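Local atomic coordinates of meso-diaminopimelate dehydrogenase (Clostridium tetani, PDB entry 3WGY), a protein that catalyses, as the natural enzyme, the reversible NADP-dependent oxidative deamination of meso-diaminopimelate, and here is an engineered variant with a bound 2-oxo acid. Residues B[7-12]-B[32-37]; B[17-22]-B[279-284]; B[145-150]-B[194-199]; B[165-170]-B[204-209]. The protein carries 6 engineered substitutions. All blocks are in the same frame, centred on the assembly; numbering follows the deposited sequence.

Contact 1: residues B[7-12]-B[32-37]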
loop_
_atom_site.group_PDB
_atom_site.type_symbol
_atom_site.label_atom_id
_atom_site.label_comp_id
_atom_site.label_asym_id
_atom_site.label_seq_id
_atom_site.Cartn_x
_atom_site.Cartn_y
_atom_site.Cartn_z
ATOM N N ILE B 7 21.488 -10.587 -11.880
ATOM C CA ILE B 7 20.177 -11.063 -12.283
ATOM C C ILE B 7 20.221 -11.932 -13.533
ATOM O O ILE B 7 21.067 -11.747 -14.406
ATOM C CB ILE B 7 19.206 -9.882 -12.523
ATOM C CG1 ILE B 7 19.010 -9.085 -11.225
ATOM C CG2 ILE B 7 17.865 -10.400 -13.031
ATOM C CD1 ILE B 7 18.450 -9.886 -10.083
ATOM N N GLY B 8 19.304 -12.889 -13.594
ATOM C CA GLY B 8 19.208 -13.771 -14.738
ATOM C C GLY B 8 17.765 -13.773 -15.199
ATOM O O GLY B 8 16.858 -13.919 -14.382
ATOM N N ILE B 9 17.549 -13.605 -16.498
ATOM C CA ILE B 9 16.198 -13.579 -17.044
ATOM C C ILE B 9 15.900 -14.825 -17.870
ATOM O O ILE B 9 16.668 -15.175 -18.763
ATOM C CB ILE B 9 15.984 -12.335 -17.961
ATOM C CG1 ILE B 9 16.234 -11.047 -17.176
ATOM C CG2 ILE B 9 14.570 -12.345 -18.529
ATOM C CD1 ILE B 9 16.112 -9.788 -18.015
ATOM N N VAL B 10 14.790 -15.490 -17.569
ATOM C CA VAL B 10 14.387 -16.672 -18.323
ATOM C C VAL B 10 13.160 -16.295 -19.146
ATOM O O VAL B 10 12.085 -16.048 -18.592
ATOM C CB VAL B 10 13.999 -17.843 -17.411
ATOM C CG1 VAL B 10 13.563 -19.023 -18.263
ATOM C CG2 VAL B 10 15.171 -18.237 -16.522
ATOM N N GLY B 11 13.324 -16.251 -20.465
ATOM C CA GLY B 11 12.220 -15.890 -21.333
ATOM C C GLY B 11 12.419 -14.481 -21.848
ATOM O O GLY B 11 12.622 -13.550 -21.073
ATOM N N TYR B 12 12.355 -14.306 -23.160
ATOM C CA TYR B 12 12.568 -12.984 -23.716
ATOM C C TYR B 12 11.353 -12.443 -24.464
ATOM O O TYR B 12 11.470 -11.960 -25.585
ATOM C CB TYR B 12 13.804 -13.017 -24.617
ATOM C CG TYR B 12 14.485 -11.682 -24.814
ATOM C CD1 TYR B 12 14.665 -10.798 -23.750
ATOM C CD2 TYR B 12 15.010 -11.332 -26.057
ATOM C CE1 TYR B 12 15.359 -9.595 -23.922
ATOM C CE2 TYR B 12 15.698 -10.142 -26.238
ATOM C CZ TYR B 12 15.870 -9.279 -25.171
ATOM O OH TYR B 12 16.552 -8.103 -25.377
ATOM N N GLU B 32 23.091 -10.599 -16.038
ATOM C CA GLU B 32 24.134 -11.551 -16.387
ATOM C C GLU B 32 23.807 -12.271 -17.683
ATOM O O GLU B 32 24.644 -12.368 -18.578
ATOM C CB GLU B 32 24.315 -12.564 -15.257
ATOM C CG GLU B 32 25.724 -12.596 -14.662
ATOM C CD GLU B 32 26.298 -11.208 -14.418
ATOM O OE1 GLU B 32 26.708 -10.548 -15.398
ATOM O OE2 GLU B 32 26.333 -10.773 -13.247
ATOM N N ALA B 33 22.582 -12.768 -17.790
ATOM C CA ALA B 33 22.179 -13.481 -18.988
ATOM C C ALA B 33 20.676 -13.541 -19.173
ATOM O O ALA B 33 19.901 -13.435 -18.224
ATOM C CB ALA B 33 22.744 -14.899 -18.960
ATOM N N ILE B 34 20.280 -13.694 -20.428
ATOM C CA ILE B 34 18.888 -13.816 -20.797
ATOM C C ILE B 34 18.829 -15.172 -21.478
ATOM O O ILE B 34 19.440 -15.377 -22.526
ATOM C CB ILE B 34 18.472 -12.717 -21.777
ATOM C CG1 ILE B 34 18.632 -11.349 -21.120
ATOM C CG2 ILE B 34 17.026 -12.907 -22.194
ATOM C CD1 ILE B 34 18.461 -10.204 -22.096
ATOM N N PHE B 35 18.116 -16.103 -20.863
ATOM C CA PHE B 35 17.998 -17.443 -21.401
ATOM C C PHE B 35 16.782 -17.578 -22.303
ATOM O O PHE B 35 15.673 -17.211 -21.922
ATOM C CB PHE B 35 17.954 -18.432 -20.238
ATOM C CG PHE B 35 19.177 -18.358 -19.364
ATOM C CD1 PHE B 35 20.395 -18.870 -19.809
ATOM C CD2 PHE B 35 19.145 -17.682 -18.154
ATOM C CE1 PHE B 35 21.562 -18.699 -19.064
ATOM C CE2 PHE B 35 20.307 -17.505 -17.400
ATOM C CZ PHE B 35 21.519 -18.014 -17.859
ATOM N N THR B 36 16.999 -18.096 -23.506
ATOM C CA THR B 36 15.918 -18.254 -24.466
ATOM C C THR B 36 15.946 -19.590 -25.196
ATOM O O THR B 36 17.007 -20.174 -25.393
ATOM C CB THR B 36 15.972 -17.156 -25.519
ATOM O OG1 THR B 36 14.993 -17.424 -26.526
ATOM C CG2 THR B 36 17.351 -17.109 -26.166
ATOM N N ARG B 37 14.772 -20.063 -25.604
ATOM C CA ARG B 37 14.669 -21.321 -26.338
ATOM C C ARG B 37 14.999 -21.136 -27.817
ATOM O O ARG B 37 15.351 -22.093 -28.501
ATOM C CB ARG B 37 13.263 -21.916 -26.203
ATOM C CG ARG B 37 12.979 -22.550 -24.844
ATOM C CD ARG B 37 11.650 -23.299 -24.841
ATOM N NE ARG B 37 11.324 -23.880 -23.537
ATOM C CZ ARG B 37 11.613 -25.127 -23.163
ATOM N NH1 ARG B 37 12.239 -25.948 -23.995
ATOM N NH2 ARG B 37 11.269 -25.555 -21.953
#
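Strands 7-10 and 32-36, which meet through Ile-9 and Ile-34, are the parallel neighbours of the beta-alpha-beta unit that opens the Rossmann-type domain, with helix 14-23 as the connection between them. The axes of the two segments approach to 4.7 Å, 11° from parallel. Donors alternate between the strands in four bonds of 2.7 to 2.9 Å: Glu-32 N to Ile-7 O, Ile-9 N to Ala-33 O, Phe-35 N to Ile-9 O and Gly-11 N to Phe-35 O. The last carries the pairing one residue beyond strand 7-10, into what is consistent with the glycine-rich dinucleotide-binding turn. The face of Ile-9 and Ile-34 is covered by helix 14-23. On the face of Val-10 and Phe-35, Val-10 CG2 lies 4.3 Å from Phe-35 CD2, and the Phe-35 ring makes an edge-to-face pair with Tyr-59. Past the strand end, Tyr-12 turns its CG roughly opposite its own N (chi1 -156°), which brings the ring back obliquely across Ile-34: CD1 meets Ile-34 CG2 at 3.5 Å and CE1 meets Ile-34 CD1 at 3.7 Å. The Tyr-12 hydroxyl bonds Glu-20, so apolar packing and a tethered hydroxyl together restrict the ring.

Contact 2: residues B[17-22]-B[279-284]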
loop_
_atom_site.group_PDB
_atom_site.type_symbol
_atom_site.label_atom_id
_atom_site.label_comp_id
_atom_site.label_asym_id
_atom_site.label_seq_id
_atom_site.Cartn_x
_atom_site.Cartn_y
_atom_site.Cartn_z
ATOM N N LYS B 17 11.777 -8.723 -21.793
ATOM C CA LYS B 17 12.291 -7.472 -22.346
ATOM C C LYS B 17 12.064 -6.334 -21.354
ATOM O O LYS B 17 12.914 -5.460 -21.192
ATOM C CB LYS B 17 11.595 -7.134 -23.672
ATOM C CG LYS B 17 12.044 -7.954 -24.861
ATOM C CD LYS B 17 11.305 -7.511 -26.116
ATOM C CE LYS B 17 11.913 -8.118 -27.372
ATOM N NZ LYS B 17 11.958 -9.609 -27.332
ATOM N N GLY B 18 10.907 -6.347 -20.698
ATOM C CA GLY B 18 10.603 -5.319 -19.717
ATOM C C GLY B 18 11.542 -5.395 -18.526
ATOM O O GLY B 18 11.935 -4.368 -17.964
ATOM N N VAL B 19 11.902 -6.615 -18.136
ATOM C CA VAL B 19 12.805 -6.817 -17.009
ATOM C C VAL B 19 14.192 -6.290 -17.347
ATOM O O VAL B 19 14.828 -5.619 -16.531
ATOM C CB VAL B 19 12.911 -8.310 -16.641
ATOM C CG1 VAL B 19 14.014 -8.519 -15.617
ATOM C CG2 VAL B 19 11.589 -8.790 -16.079
ATOM N N GLU B 20 14.662 -6.599 -18.554
ATOM C CA GLU B 20 15.973 -6.142 -18.987
ATOM C C GLU B 20 16.026 -4.624 -18.908
ATOM O O GLU B 20 17.021 -4.051 -18.472
ATOM C CB GLU B 20 16.255 -6.592 -20.424
ATOM C CG GLU B 20 17.480 -5.935 -21.050
ATOM C CD GLU B 20 17.777 -6.467 -22.436
ATOM O OE1 GLU B 20 16.838 -6.551 -23.262
ATOM O OE2 GLU B 20 18.948 -6.793 -22.698
ATOM N N LYS B 21 14.944 -3.980 -19.331
ATOM C CA LYS B 21 14.859 -2.526 -19.301
ATOM C C LYS B 21 14.905 -1.979 -17.882
ATOM O O LYS B 21 15.689 -1.081 -17.580
ATOM C CB LYS B 21 13.575 -2.053 -19.986
ATOM C CG LYS B 21 13.808 -1.548 -21.387
ATOM C CD LYS B 21 12.524 -1.412 -22.182
ATOM C CE LYS B 21 12.816 -1.712 -23.650
ATOM N NZ LYS B 21 11.707 -1.359 -24.579
ATOM N N ALA B 22 14.066 -2.523 -17.015
ATOM C CA ALA B 22 14.009 -2.064 -15.640
ATOM C C ALA B 22 15.345 -2.204 -14.913
ATOM O O ALA B 22 15.698 -1.361 -14.086
ATOM C CB ALA B 22 12.922 -2.815 -14.890
ATOM N N PHE B 279 5.322 -2.557 -16.114
ATOM C CA PHE B 279 5.095 -2.309 -14.703
ATOM C C PHE B 279 5.321 -3.616 -13.965
ATOM O O PHE B 279 5.988 -3.651 -12.937
ATOM C CB PHE B 279 3.680 -1.815 -14.444
ATOM C CG PHE B 279 3.428 -1.484 -13.003
ATOM C CD1 PHE B 279 3.925 -0.306 -12.450
ATOM C CD2 PHE B 279 2.741 -2.368 -12.187
ATOM C CE1 PHE B 279 3.736 -0.013 -11.096
ATOM C CE2 PHE B 279 2.547 -2.090 -10.830
ATOM C CZ PHE B 279 3.046 -0.909 -10.287
ATOM N N THR B 280 4.756 -4.692 -14.497
ATOM C CA THR B 280 4.934 -6.010 -13.903
ATOM C C THR B 280 6.434 -6.284 -13.801
ATOM O O THR B 280 6.917 -6.804 -12.797
ATOM C CB THR B 280 4.303 -7.103 -14.778
ATOM O OG1 THR B 280 2.899 -6.857 -14.896
ATOM C CG2 THR B 280 4.533 -8.476 -14.154
ATOM N N SER B 281 7.159 -5.925 -14.851
ATOM C CA SER B 281 8.607 -6.111 -14.891
ATOM C C SER B 281 9.326 -5.319 -13.799
ATOM O O SER B 281 10.273 -5.818 -13.184
ATOM C CB SER B 281 9.150 -5.697 -16.256
ATOM O OG SER B 281 8.702 -6.581 -17.262
ATOM N N SER B 282 8.890 -4.083 -13.569
ATOM C CA SER B 282 9.507 -3.252 -12.538
ATOM C C SER B 282 9.274 -3.885 -11.179
ATOM O O SER B 282 10.156 -3.879 -10.318
ATOM C CB SER B 282 8.914 -1.841 -12.535
ATOM O OG SER B 282 9.311 -1.133 -13.684
ATOM N N VAL B 283 8.073 -4.419 -10.986
ATOM C CA VAL B 283 7.740 -5.055 -9.733
ATOM C C VAL B 283 8.640 -6.276 -9.572
ATOM O O VAL B 283 9.218 -6.501 -8.503
ATOM C CB VAL B 283 6.252 -5.501 -9.701
ATOM C CG1 VAL B 283 5.984 -6.314 -8.445
ATOM C CG2 VAL B 283 5.336 -4.265 -9.756
ATOM N N LEU B 284 8.770 -7.054 -10.647
ATOM C CA LEU B 284 9.613 -8.249 -10.599
ATOM C C LEU B 284 11.037 -7.885 -10.184
ATOM O O LEU B 284 11.628 -8.535 -9.317
ATOM C CB LEU B 284 9.622 -8.965 -11.959
ATOM C CG LEU B 284 8.342 -9.739 -12.315
ATOM C CD1 LEU B 284 8.432 -10.285 -13.744
ATOM C CD2 LEU B 284 8.157 -10.875 -11.318
#
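Ser-281 of helix 279-284 pushes its short side chain against the backbone of helix 17-22 at Gly-18, where no side chain intervenes. Its CB comes first, 3.3 Å from Gly-18 C and 3.5 Å from Val-19 N, so the methylene rests directly on the peptide group that joins these two residues. From there chi1 of -67° sets OG opposite the Ser-281 carbonyl carbon and beside its own N. The tip lies 3.3 Å from Val-19 N, but the angle is too poor for a hydrogen bond; OG bonds instead to Ala-277 O, one turn back in its own helix, and to Ile-15 O on the partner helix. The hydroxyl therefore spans the interface from a buried position, and both carbonyls are placed to accept its one proton, which they probably share or take in turn. Val-19 CG2 closes over the same group, 3.8 Å from Ser-281 OG. Val-19 CG2 also meets Leu-284 CD1 at 4.2 Å. A turn further along, Ala-22 CB touches Ser-282 OG at 4.2 Å, a hydroxyl that is itself bonded to Glu-278 O.

Small residues allow a close approach: the segment axes come within 8.0 Å and cross at -57°, and the CA atoms of Val-19 and Ser-281 are 4.8 Å apart. Val-19 also reaches from helix 14-23 to Ile-9 of strand 5-10. Helix 276-296 in turn packs through Phe-279 and Val-283 on helix 123-138, while Ser-282 and Val-283 meet Ile-138 of the second subunit.

Contact 3: residues B[145-150]-B[194-199]. Engineered in segment 194-199: Met-199 (natural residue Arg).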
loop_
_atom_site.group_PDB
_atom_site.type_symbol
_atom_site.label_atom_id
_atom_site.label_comp_id
_atom_site.label_asym_id
_atom_site.label_seq_id
_atom_site.Cartn_x
_atom_site.Cartn_y
_atom_site.Cartn_z
ATOM N N HIS B 145 -13.211 -4.485 -2.203
ATOM C CA HIS B 145 -13.650 -4.452 -3.583
ATOM C C HIS B 145 -12.466 -4.282 -4.531
ATOM O O HIS B 145 -11.760 -3.271 -4.472
ATOM C CB HIS B 145 -14.626 -3.295 -3.791
ATOM C CG HIS B 145 -15.883 -3.407 -2.982
ATOM N ND1 HIS B 145 -16.756 -4.469 -3.110
ATOM C CD2 HIS B 145 -16.425 -2.582 -2.055
ATOM C CE1 HIS B 145 -17.781 -4.292 -2.298
ATOM N NE2 HIS B 145 -17.605 -3.156 -1.648
ATOM N N THR B 146 -12.236 -5.270 -5.391
ATOM C CA THR B 146 -11.161 -5.165 -6.363
ATOM C C THR B 146 -11.781 -5.016 -7.751
ATOM O O THR B 146 -12.691 -5.763 -8.122
ATOM C CB THR B 146 -10.235 -6.403 -6.377
ATOM O OG1 THR B 146 -9.702 -6.629 -5.067
ATOM C CG2 THR B 146 -9.074 -6.172 -7.326
ATOM N N PHE B 147 -11.300 -4.034 -8.500
ATOM C CA PHE B 147 -11.777 -3.785 -9.862
ATOM C C PHE B 147 -10.557 -3.851 -10.772
ATOM O O PHE B 147 -9.470 -3.422 -10.386
ATOM C CB PHE B 147 -12.405 -2.395 -9.983
ATOM C CG PHE B 147 -13.665 -2.207 -9.182
ATOM C CD1 PHE B 147 -13.628 -2.153 -7.800
ATOM C CD2 PHE B 147 -14.889 -2.029 -9.823
ATOM C CE1 PHE B 147 -14.789 -1.918 -7.059
ATOM C CE2 PHE B 147 -16.056 -1.793 -9.091
ATOM C CZ PHE B 147 -16.002 -1.736 -7.707
ATOM N N TRP B 148 -10.658 -4.349 -11.926
ATOM C CA TRP B 148 -9.526 -4.400 -12.830
ATOM C C TRP B 148 -9.760 -3.370 -13.938
ATOM O O TRP B 148 -10.591 -3.564 -14.824
ATOM C CB TRP B 148 -9.355 -5.829 -13.351
ATOM C CG TRP B 148 -8.941 -6.764 -12.227
ATOM C CD1 TRP B 148 -7.669 -6.982 -11.764
ATOM C CD2 TRP B 148 -9.812 -7.511 -11.361
ATOM N NE1 TRP B 148 -7.695 -7.813 -10.662
ATOM C CE2 TRP B 148 -8.997 -8.153 -10.396
ATOM C CE3 TRP B 148 -11.202 -7.696 -11.305
ATOM C CZ2 TRP B 148 -9.527 -8.970 -9.387
ATOM C CZ3 TRP B 148 -11.731 -8.510 -10.296
ATOM C CH2 TRP B 148 -10.890 -9.136 -9.351
ATOM N N GLY B 149 -9.038 -2.251 -13.808
ATOM C CA GLY B 149 -9.112 -1.112 -14.716
ATOM C C GLY B 149 -9.154 -1.481 -16.169
ATOM O O GLY B 149 -9.011 -2.659 -16.500
ATOM N N LYS B 150 -9.338 -0.494 -17.045
ATOM C CA LYS B 150 -9.408 -0.795 -18.473
ATOM C C LYS B 150 -8.205 -1.613 -18.949
ATOM O O LYS B 150 -7.060 -1.173 -18.868
ATOM C CB LYS B 150 -9.526 0.487 -19.302
ATOM C CG LYS B 150 -9.623 0.220 -20.797
ATOM C CD LYS B 150 -9.928 1.495 -21.569
ATOM C CE LYS B 150 -9.971 1.234 -23.067
ATOM N NZ LYS B 150 -10.433 2.432 -23.828
ATOM N N ARG B 194 -22.587 -7.823 -12.861
ATOM C CA ARG B 194 -23.064 -6.830 -13.809
ATOM C C ARG B 194 -22.889 -5.377 -13.377
ATOM O O ARG B 194 -22.886 -4.474 -14.218
ATOM C CB ARG B 194 -24.538 -7.085 -14.123
ATOM C CG ARG B 194 -25.047 -6.237 -15.266
ATOM C CD ARG B 194 -26.487 -6.548 -15.630
ATOM N NE ARG B 194 -26.653 -6.531 -17.076
ATOM C CZ ARG B 194 -26.306 -7.534 -17.878
ATOM N NH1 ARG B 194 -25.787 -8.647 -17.374
ATOM N NH2 ARG B 194 -26.457 -7.416 -19.186
ATOM N N GLU B 195 -22.750 -5.141 -12.078
ATOM C CA GLU B 195 -22.592 -3.781 -11.577
ATOM C C GLU B 195 -21.145 -3.299 -11.485
ATOM O O GLU B 195 -20.890 -2.099 -11.591
ATOM C CB GLU B 195 -23.242 -3.648 -10.195
ATOM C CG GLU B 195 -24.720 -4.010 -10.158
ATOM C CD GLU B 195 -25.279 -4.022 -8.746
ATOM O OE1 GLU B 195 -24.655 -4.645 -7.860
ATOM O OE2 GLU B 195 -26.346 -3.415 -8.519
ATOM N N LYS B 196 -20.206 -4.224 -11.295
ATOM C CA LYS B 196 -18.784 -3.878 -11.151
ATOM C C LYS B 196 -18.014 -3.518 -12.422
ATOM O O LYS B 196 -17.254 -2.548 -12.427
ATOM C CB LYS B 196 -18.025 -5.009 -10.445
ATOM C CG LYS B 196 -18.419 -5.235 -8.997
ATOM C CD LYS B 196 -17.575 -6.331 -8.359
ATOM C CE LYS B 196 -16.115 -5.919 -8.235
ATOM N NZ LYS B 196 -15.287 -7.023 -7.670
ATOM N N HIS B 197 -18.184 -4.310 -13.479
ATOM C CA HIS B 197 -17.474 -4.066 -14.731
ATOM C C HIS B 197 -18.348 -4.194 -15.970
ATOM O O HIS B 197 -19.276 -5.002 -16.012
ATOM C CB HIS B 197 -16.312 -5.054 -14.917
ATOM C CG HIS B 197 -15.357 -5.122 -13.765
ATOM N ND1 HIS B 197 -15.630 -5.838 -12.616
ATOM C CD2 HIS B 197 -14.114 -4.606 -13.605
ATOM C CE1 HIS B 197 -14.593 -5.763 -11.799
ATOM N NE2 HIS B 197 -13.663 -5.020 -12.374
ATOM N N GLU B 198 -18.019 -3.406 -16.989
ATOM C CA GLU B 198 -18.727 -3.463 -18.262
ATOM C C GLU B 198 -17.682 -3.905 -19.284
ATOM O O GLU B 198 -16.482 -3.921 -18.991
ATOM C CB GLU B 198 -19.282 -2.090 -18.654
ATOM C CG GLU B 198 -18.247 -1.140 -19.221
ATOM C CD GLU B 198 -18.846 0.167 -19.723
ATOM O OE1 GLU B 198 -19.739 0.128 -20.593
ATOM O OE2 GLU B 198 -18.420 1.241 -19.251
ATOM N N MET B 199 -18.124 -4.278 -20.473
ATOM C CA MET B 199 -17.193 -4.701 -21.504
ATOM C C MET B 199 -17.430 -3.937 -22.795
ATOM O O MET B 199 -18.568 -3.771 -23.232
ATOM C CB MET B 199 -17.311 -6.208 -21.732
ATOM C CG MET B 199 -16.434 -7.017 -20.778
ATOM S SD MET B 199 -16.780 -8.775 -20.849
ATOM C CE MET B 199 -16.431 -9.264 -19.155
HETATM O O HOH W 1 -16.425 -6.513 -4.905
HETATM O O HOH W 2 -13.559 -7.702 -5.392
#
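The end of strand 145-147 faces the junction of helix 193-196 with strand 197-205 without backbone pairing, the CA atoms of Phe-147 and Lys-196 being 7.1 Å apart. Side chains bridge the interval. Lys-196 runs across the Phe-147 ring, with CE over its centre, 4.2 Å from the centroid and 8° off the normal, a CH-pi contact; the ammonium beyond it is too distant for more than a weak cation-pi attraction. A bend at chi3 (66°) directs NZ to Thr-146 O at 2.9 Å. Two waters also accept from NZ: one, 3.0 Å away, is bonded to His-145 ND1 as well, and the other, 2.9 Å away, also accepts from Thr-146 N. The ammonium is thus gripped by three oxygens. His-197 uses its ring edge: NE2 serves as the acceptor for Trp-148 N at 3.1 Å, close to the imidazole plane, and this, with the packing of Phe-147 and Trp-148 about it, restrains the ring's rotation. The Phe-147 and His-197 rings meet obliquely, with planes at 44°, whereas the Trp-148 and His-197 rings are nearly parallel but slid apart, and Trp-148 NE1 bonds Asp-124. Phe-147, Trp-148 and His-197 form an aromatic cluster within the C-terminal domain, joining its three-stranded antiparallel sheet to the mixed sheet, with the Trp-148 side chain about 10 Å from the bound 2-oxo-4-methylpentanoic acid.

Contact 4: residues B[165-170]-B[204-209]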
loop_
_atom_site.group_PDB
_atom_site.type_symbol
_atom_site.label_atom_id
_atom_site.label_comp_id
_atom_site.label_asym_id
_atom_site.label_seq_id
_atom_site.Cartn_x
_atom_site.Cartn_y
_atom_site.Cartn_z
ATOM N N GLY B 165 -18.853 -12.789 -39.181
ATOM C CA GLY B 165 -18.861 -11.408 -39.628
ATOM C C GLY B 165 -17.765 -10.537 -39.040
ATOM O O GLY B 165 -17.579 -9.398 -39.469
ATOM N N VAL B 166 -17.044 -11.066 -38.055
ATOM C CA VAL B 166 -15.961 -10.324 -37.410
ATOM C C VAL B 166 -14.595 -10.634 -38.021
ATOM O O VAL B 166 -14.091 -11.744 -37.884
ATOM C CB VAL B 166 -15.892 -10.641 -35.898
ATOM C CG1 VAL B 166 -14.628 -10.031 -35.290
ATOM C CG2 VAL B 166 -17.134 -10.101 -35.200
ATOM N N LYS B 167 -14.010 -9.646 -38.692
ATOM C CA LYS B 167 -12.688 -9.778 -39.306
ATOM C C LYS B 167 -11.624 -9.805 -38.218
ATOM O O LYS B 167 -10.797 -10.718 -38.135
ATOM C CB LYS B 167 -12.400 -8.578 -40.208
ATOM C CG LYS B 167 -12.927 -8.689 -41.608
ATOM C CD LYS B 167 -11.796 -8.950 -42.585
ATOM C CE LYS B 167 -10.849 -7.764 -42.653
ATOM N NZ LYS B 167 -9.759 -7.995 -43.645
ATOM N N ASN B 168 -11.644 -8.765 -37.398
ATOM C CA ASN B 168 -10.690 -8.632 -36.322
ATOM C C ASN B 168 -11.345 -7.790 -35.229
ATOM O O ASN B 168 -12.395 -7.191 -35.451
ATOM C CB ASN B 168 -9.418 -7.962 -36.859
ATOM C CG ASN B 168 -8.241 -8.129 -35.929
ATOM O OD1 ASN B 168 -8.324 -8.855 -34.943
ATOM N ND2 ASN B 168 -7.134 -7.464 -36.239
ATOM N N GLY B 169 -10.740 -7.762 -34.046
ATOM C CA GLY B 169 -11.315 -6.989 -32.964
ATOM C C GLY B 169 -10.566 -7.097 -31.650
ATOM O O GLY B 169 -9.610 -7.855 -31.516
ATOM N N ILE B 170 -11.016 -6.325 -30.673
ATOM C CA ILE B 170 -10.403 -6.314 -29.354
ATOM C C ILE B 170 -11.473 -6.033 -28.298
ATOM O O ILE B 170 -12.446 -5.325 -28.561
ATOM C CB ILE B 170 -9.301 -5.220 -29.276
ATOM C CG1 ILE B 170 -8.527 -5.332 -27.957
ATOM C CG2 ILE B 170 -9.941 -3.836 -29.379
ATOM C CD1 ILE B 170 -7.245 -4.497 -27.920
ATOM N N VAL B 204 -13.736 -5.013 -36.268
ATOM C CA VAL B 204 -13.490 -4.757 -37.676
ATOM C C VAL B 204 -14.356 -5.823 -38.345
ATOM O O VAL B 204 -14.046 -7.014 -38.284
ATOM C CB VAL B 204 -12.018 -4.988 -38.053
ATOM C CG1 VAL B 204 -11.807 -4.665 -39.527
ATOM C CG2 VAL B 204 -11.118 -4.122 -37.174
ATOM N N PRO B 205 -15.464 -5.410 -38.974
ATOM C CA PRO B 205 -16.377 -6.341 -39.644
ATOM C C PRO B 205 -15.927 -6.766 -41.039
ATOM O O PRO B 205 -15.203 -6.026 -41.708
ATOM C CB PRO B 205 -17.670 -5.543 -39.700
ATOM C CG PRO B 205 -17.148 -4.169 -40.035
ATOM C CD PRO B 205 -15.956 -4.022 -39.090
ATOM N N GLU B 206 -16.350 -7.958 -41.460
ATOM C CA GLU B 206 -16.047 -8.457 -42.803
ATOM C C GLU B 206 -16.929 -7.597 -43.700
ATOM O O GLU B 206 -17.947 -7.086 -43.239
ATOM C CB GLU B 206 -16.482 -9.918 -42.960
ATOM C CG GLU B 206 -15.813 -10.922 -42.039
ATOM C CD GLU B 206 -14.365 -11.195 -42.398
ATOM O OE1 GLU B 206 -13.946 -10.855 -43.518
ATOM O OE2 GLU B 206 -13.648 -11.766 -41.558
ATOM N N GLU B 207 -16.567 -7.421 -44.969
ATOM C CA GLU B 207 -17.420 -6.609 -45.834
ATOM C C GLU B 207 -18.789 -7.284 -45.847
ATOM O O GLU B 207 -18.877 -8.511 -45.933
ATOM C CB GLU B 207 -16.845 -6.503 -47.248
ATOM C CG GLU B 207 -16.910 -7.763 -48.080
ATOM C CD GLU B 207 -16.359 -7.537 -49.480
ATOM O OE1 GLU B 207 -16.879 -6.645 -50.190
ATOM O OE2 GLU B 207 -15.403 -8.244 -49.866
ATOM N N ASN B 208 -19.843 -6.475 -45.751
ATOM C CA ASN B 208 -21.222 -6.968 -45.681
ATOM C C ASN B 208 -21.416 -7.320 -44.197
ATOM O O ASN B 208 -21.622 -6.429 -43.369
ATOM C CB ASN B 208 -21.410 -8.207 -46.576
ATOM C CG ASN B 208 -20.954 -7.971 -48.018
ATOM O OD1 ASN B 208 -21.484 -7.108 -48.724
ATOM N ND2 ASN B 208 -19.963 -8.742 -48.456
ATOM N N ALA B 209 -21.354 -8.609 -43.868
ATOM C CA ALA B 209 -21.452 -9.097 -42.481
ATOM C C ALA B 209 -22.771 -9.092 -41.689
ATOM O O ALA B 209 -23.219 -10.156 -41.248
ATOM C CB ALA B 209 -20.364 -8.414 -41.631
HETATM O O HOH W 3 -14.542 -13.663 -40.238
#
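Val-204 and Asn-168 point to the same side of an antiparallel pairing, CB to CB at 4.1 Å. Lys-167 also turns its CB toward Val-204, 4.0 Å from Val-204 CG1, before its chain bends away. A chi1 of -164° swings the Asn-168 amide away from Val-204, to Arg-161 and Glu-237, while Leu-240 of helix 237-243 packs on both Asn-168 and Val-204. Val-166 and Pro-205 diverge from each other and lie against helix 211-219. Lys-167 and Glu-206 cross at about a right angle, though their carbons are modelled too close for the detail to be trusted; as modelled, and with the same reservation, Lys-167 NZ is 5.1 Å from Glu-206 OE1, too far for a salt bridge. Along the backbone, Val-204 O takes two donors. Lys-167 N lies 2.7 Å from it, but this bond is bent at the hydrogen (132°); that of Asn-168 N, 3.1 Å away in the carbonyl plane, is straighter (161°). Val-204 N returns a bond to Asn-168 O (2.7 Å). Further out, Glu-206 N reaches Gly-165 O at 2.7 Å from above the carbonyl plane, and Ala-209 CB packs 3.7 Å from the same Gly-165 O. Two residues facing one, both giving their N-H groups to a single carbonyl, make this a classic beta bulge, near the edge where strands 166-175 and 197-205 of the mixed sheet meet.

Contacts 1 and 2 belong together: their centres are about 13 Å apart, and their segments interleave, helix 14-23 of contact 2 running between strands 5-10 and 29-36 of contact 1. Through helix 276-296, contact 2 ties this N-terminal unit to a late part of the chain, so contacts 3 and 4 both fall in the sequence between its segments. These two, whose segments also alternate, lie in the C-terminal domain of the diaminopimelate dehydrogenase family and share strand 197-205, contact 3 at its start and contact 4 at its end, with centres about 26 Å apart. Contacts 1 and 3 are on opposite sides of the chain's centre, about 35 Å between centres. This separation is consistent with domain motion.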